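Local coordinates for nitronate monooxygenase family protein (PDB 4QIT) that uses molecular oxygen and a flavin mononucleotide cofactor to oxidise alkyl nitronates, with propionate 3-nitronate as the best substrate, at residues I17-I22 against E346-L351; F248-E253 against A263-R268. The protein carries 1 engineered substitution. All blocks are in the same frame, centred on the assembly; numbering follows the deposited sequence.

Contact 1 (I17-I22 against E346-L351); sequences IQQPII and ELLRTL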
# COMPACT_ATOMS: atom_id res chain seq x y z
N ILE A 17 5.86 22.63 19.54
CA ILE A 17 6.27 23.05 18.19
C ILE A 17 5.27 23.89 17.41
O ILE A 17 4.11 24.00 17.80
CB ILE A 17 6.68 21.83 17.34
CG1 ILE A 17 5.45 20.97 17.00
CG2 ILE A 17 7.75 21.03 18.06
CD1 ILE A 17 5.80 19.59 16.41
N GLN A 18 5.72 24.46 16.29
CA GLN A 18 4.87 25.33 15.48
C GLN A 18 4.20 24.61 14.31
O GLN A 18 3.11 24.99 13.90
CB GLN A 18 5.68 26.53 14.97
CG GLN A 18 6.18 27.45 16.07
CD GLN A 18 5.04 28.10 16.84
OE1 GLN A 18 4.10 28.62 16.25
NE2 GLN A 18 5.13 28.07 18.17
N GLN A 19 4.85 23.58 13.76
CA GLN A 19 4.36 22.92 12.54
C GLN A 19 4.17 21.43 12.77
O GLN A 19 4.99 20.81 13.42
CB GLN A 19 5.33 23.12 11.37
CG GLN A 19 5.60 24.58 11.05
CD GLN A 19 4.35 25.33 10.64
OE1 GLN A 19 3.36 24.73 10.20
NE2 GLN A 19 4.39 26.65 10.78
N PRO A 20 3.09 20.86 12.22
CA PRO A 20 2.79 19.44 12.48
C PRO A 20 3.55 18.50 11.56
O PRO A 20 2.94 17.64 10.90
CB PRO A 20 1.28 19.37 12.19
CG PRO A 20 1.09 20.36 11.08
CD PRO A 20 2.04 21.51 11.41
N ILE A 21 4.86 18.66 11.53
CA ILE A 21 5.70 17.90 10.59
C ILE A 21 6.88 17.35 11.36
O ILE A 21 7.66 18.11 11.95
CB ILE A 21 6.22 18.81 9.45
CG1 ILE A 21 5.04 19.43 8.69
CG2 ILE A 21 7.10 18.00 8.50
CD1 ILE A 21 5.45 20.52 7.72
N ILE A 22 7.00 16.03 11.39
CA ILE A 22 8.11 15.36 12.03
C ILE A 22 9.06 14.87 10.94
O ILE A 22 8.62 14.17 10.01
CB ILE A 22 7.64 14.13 12.84
CG1 ILE A 22 6.56 14.51 13.85
CG2 ILE A 22 8.82 13.45 13.53
CD1 ILE A 22 6.04 13.33 14.66
N GLU A 346 14.96 25.03 4.62
CA GLU A 346 14.23 25.41 3.41
C GLU A 346 13.16 24.38 3.05
O GLU A 346 12.05 24.74 2.66
CB GLU A 346 15.16 25.64 2.21
CG GLU A 346 14.41 26.08 0.94
CD GLU A 346 15.31 26.34 -0.27
OE1 GLU A 346 16.55 26.39 -0.13
OE2 GLU A 346 14.75 26.52 -1.38
N LEU A 347 13.48 23.10 3.18
CA LEU A 347 12.48 22.09 2.88
C LEU A 347 11.29 22.21 3.84
O LEU A 347 10.14 22.18 3.40
CB LEU A 347 13.07 20.68 2.89
CG LEU A 347 12.04 19.56 2.68
CD1 LEU A 347 11.34 19.68 1.33
CD2 LEU A 347 12.69 18.19 2.82
N LEU A 348 11.55 22.35 5.14
CA LEU A 348 10.48 22.54 6.10
C LEU A 348 9.60 23.75 5.73
O LEU A 348 8.37 23.64 5.64
CB LEU A 348 11.05 22.65 7.53
CG LEU A 348 10.12 22.37 8.71
CD1 LEU A 348 9.12 23.51 8.94
CD2 LEU A 348 9.38 21.03 8.53
N ARG A 349 10.25 24.88 5.47
CA ARG A 349 9.58 26.11 5.03
C ARG A 349 8.70 25.86 3.81
O ARG A 349 7.54 26.30 3.76
CB ARG A 349 10.67 27.14 4.69
CG ARG A 349 10.32 28.60 4.90
CD ARG A 349 11.58 29.46 4.73
NE ARG A 349 12.63 29.05 5.64
CZ ARG A 349 13.88 28.75 5.31
NH1 ARG A 349 14.31 28.82 4.06
NH2 ARG A 349 14.73 28.38 6.26
N THR A 350 9.25 25.15 2.83
CA THR A 350 8.56 24.86 1.59
C THR A 350 7.32 23.99 1.82
O THR A 350 6.26 24.24 1.25
CB THR A 350 9.51 24.20 0.58
OG1 THR A 350 10.60 25.09 0.28
CG2 THR A 350 8.78 23.87 -0.71
N LEU A 351 7.47 22.97 2.65
CA LEU A 351 6.35 22.12 3.03
C LEU A 351 5.23 22.91 3.70
O LEU A 351 4.05 22.65 3.44
CB LEU A 351 6.82 20.99 3.94
CG LEU A 351 7.74 19.97 3.27
CD1 LEU A 351 8.32 19.06 4.33
CD2 LEU A 351 7.00 19.16 2.21
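I21 of the first strand of a TIM barrel meets L348 and L351 of the helix 344-355 in a buried, apolar strand-to-helix contact at the outer side of the barrel wall. It is a compact example of how an eight-stranded parallel barrel is sheathed by helices: the last helix of the chain lies against the first strand, and L351 also reaches M244 of the neighbouring strand 241-244, so that one helix covers the place where the barrel closes.

The joint centres on one methyl group. CD2 of L348 sits against the branched head of I21, 3.8 Å from I21 CG2, and CB and CD1 of the same isoleucine are hardly farther away. L348 is swung there with CG anti to its own backbone N (chi1 -159°), and the two side chains run past each other in opposite directions. The other methyl of L348, CD1, lies 4.2 Å from Q19 CG, in the aliphatic part of that glutamine. One helical turn on, L351 offers its stem: L351 CB lies 4.0 Å from I21 CD1, the two side chains crossing at a slant.

Between Q19 and I21 the chain makes an inverse gamma turn centred on P20, marked by a weak bond of 2.9 Å from I21 N to Q19 O. On the helix, E346 O is held from opposite faces of its carbonyl plane by T350 N and by T350 OG1, the latter 2.8 Å away and 39° out of that plane.

Carbon meets carbon throughout this seam, so across these two segments the fit is one of shape between apolar groups, without a directional bond to fix it.

Contact 2 (F248-E253 against A263-R268); sequences FVLCPE and ALKGPR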
# COMPACT_ATOMS: atom_id res chain seq x y z
N PHE A 248 13.55 13.93 3.47
CA PHE A 248 14.69 14.60 4.11
C PHE A 248 16.03 13.94 3.82
O PHE A 248 17.07 14.46 4.23
CB PHE A 248 14.48 14.76 5.62
CG PHE A 248 13.42 15.77 5.98
CD1 PHE A 248 13.75 17.11 6.10
CD2 PHE A 248 12.11 15.38 6.16
CE1 PHE A 248 12.79 18.06 6.41
CE2 PHE A 248 11.13 16.32 6.48
CZ PHE A 248 11.48 17.67 6.59
N VAL A 249 16.02 12.81 3.11
CA VAL A 249 17.26 12.08 2.86
C VAL A 249 18.30 12.89 2.08
O VAL A 249 19.49 12.87 2.40
CB VAL A 249 16.98 10.73 2.16
CG1 VAL A 249 18.28 10.07 1.73
CG2 VAL A 249 16.21 9.80 3.11
N LEU A 250 17.84 13.61 1.06
CA LEU A 250 18.72 14.42 0.22
C LEU A 250 19.17 15.74 0.85
O LEU A 250 19.98 16.46 0.25
CB LEU A 250 18.08 14.68 -1.14
CG LEU A 250 17.80 13.44 -1.99
CD1 LEU A 250 17.12 13.88 -3.27
CD2 LEU A 250 19.09 12.69 -2.31
N CYS A 251 18.65 16.07 2.02
CA CYS A 251 19.08 17.29 2.71
C CYS A 251 20.58 17.18 2.97
O CYS A 251 21.08 16.11 3.30
CB CYS A 251 18.35 17.49 4.03
SG CYS A 251 16.59 17.80 3.86
N PRO A 252 21.30 18.29 2.81
CA PRO A 252 22.75 18.30 3.02
C PRO A 252 23.12 17.96 4.46
O PRO A 252 24.24 17.48 4.71
CB PRO A 252 23.15 19.74 2.67
CG PRO A 252 21.90 20.53 2.83
CD PRO A 252 20.81 19.61 2.37
N GLU A 253 22.19 18.18 5.39
CA GLU A 253 22.42 17.89 6.80
C GLU A 253 22.35 16.40 7.13
O GLU A 253 22.80 15.99 8.19
CB GLU A 253 21.41 18.64 7.67
CG GLU A 253 21.49 20.17 7.58
CD GLU A 253 20.73 20.76 6.40
OE1 GLU A 253 20.07 20.00 5.65
OE2 GLU A 253 20.79 22.00 6.22
N ALA A 263 21.70 7.63 -6.11
CA ALA A 263 20.68 6.61 -6.30
C ALA A 263 19.28 7.19 -6.21
O ALA A 263 18.42 6.93 -7.06
CB ALA A 263 20.85 5.51 -5.27
N LEU A 264 19.05 7.99 -5.17
CA LEU A 264 17.72 8.53 -4.91
C LEU A 264 17.35 9.64 -5.91
O LEU A 264 16.17 9.83 -6.22
CB LEU A 264 17.62 9.01 -3.45
CG LEU A 264 16.29 9.59 -2.97
CD1 LEU A 264 15.15 8.60 -3.22
CD2 LEU A 264 16.41 9.93 -1.50
N LYS A 265 18.35 10.36 -6.43
CA LYS A 265 18.09 11.39 -7.43
C LYS A 265 17.83 10.84 -8.84
O LYS A 265 17.18 11.50 -9.65
CB LYS A 265 19.22 12.43 -7.46
CG LYS A 265 19.14 13.41 -6.30
CD LYS A 265 20.10 14.57 -6.48
CE LYS A 265 21.52 14.19 -6.10
NZ LYS A 265 22.40 15.40 -6.02
N GLY A 266 18.33 9.64 -9.13
CA GLY A 266 18.30 9.12 -10.49
C GLY A 266 17.16 8.17 -10.78
O GLY A 266 16.17 8.14 -10.04
N PRO A 267 17.28 7.39 -11.86
CA PRO A 267 16.17 6.56 -12.33
C PRO A 267 15.79 5.42 -11.38
O PRO A 267 14.68 4.91 -11.47
CB PRO A 267 16.66 6.01 -13.67
CG PRO A 267 18.16 6.12 -13.61
CD PRO A 267 18.47 7.30 -12.74
N ARG A 268 16.70 5.00 -10.51
CA ARG A 268 16.34 3.93 -9.57
C ARG A 268 15.21 4.34 -8.63
O ARG A 268 14.50 3.49 -8.10
CB ARG A 268 17.56 3.47 -8.77
CG ARG A 268 18.62 2.78 -9.63
CD ARG A 268 19.88 2.48 -8.82
NE ARG A 268 19.55 1.64 -7.66
CZ ARG A 268 20.24 1.64 -6.52
NH1 ARG A 268 21.31 2.41 -6.39
NH2 ARG A 268 19.85 0.85 -5.52
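L264 and the aliphatic part of K265, near the end of the helix 258-265, receive V249 and L250, which lie at and just after the short, weakly bonded helix 246-249. Van der Waals contact comes first. CD2 of L264 is shared by both partners: it lies 3.7 Å from V249 CG1 and 3.8 Å from L250 CG, with V249 CB close as well. In L264, CG is anti to the backbone N (chi1 -179°) and CD2 is anti to CA (chi2 56°, measured to CD1); the two torsions together extend this methyl so that it meets both V249 and L250. Of the methyls of L250, CD1 rests 3.7 Å from K265 CG, while CD2 lies between K265 CG, at 4.1 Å, and L264 CD2, at 3.9 Å. Every one of these pairs crosses at an angle rather than running alongside.

The short helix follows strand 241-244, the eighth of the TIM barrel. Its placement is consistent with the extra helix that many flavin-binding barrels carry after this strand to help hold the phosphate. Residues Q243 to T246 probably bind FMN, and L264 packs within about 4 Å of the side chain of T246, placing the helix 258-265 behind that cofactor-binding turn.

Polar interactions lie around the apolar patch. K265 uses its stem against L250 and bends at chi3 (-79°), and its NZ goes to a salt bridge with E341, outside the two segments. The turn around F248 to C251 is held by C251 N bonded to F248 O at 3.2 Å, by V249 O accepting from S254 OG, and by R261 NH1 reaching C251 O. After the helix 258-265, G266 is the first residue to leave helical geometry, and a weak bond of 3.4 Å joins G266 N to A263 O.

Overall arrangement
Contact 2 is nested along the chain inside the loop that contact 1 closes, and their centres are 19 Å apart. They touch all the same: L347 CD2 of the helix 344-355 packs 3.6 Å from F248 CE1, and L351 CD1 lies 4.1 Å from F248 CZ, so F248, in the first segment of contact 2, packs on the helix of contact 1, its CB directed away from 263-268. Contact 2 is nearer the cofactor, with the V249 side chain about 5 Å from FMN and about 10 Å from the bound nitroethane; I21 of contact 1 is about 10 Å from FMN. Contact 1 packs on strand 241-244 and contact 2 lies beside T246, just after it.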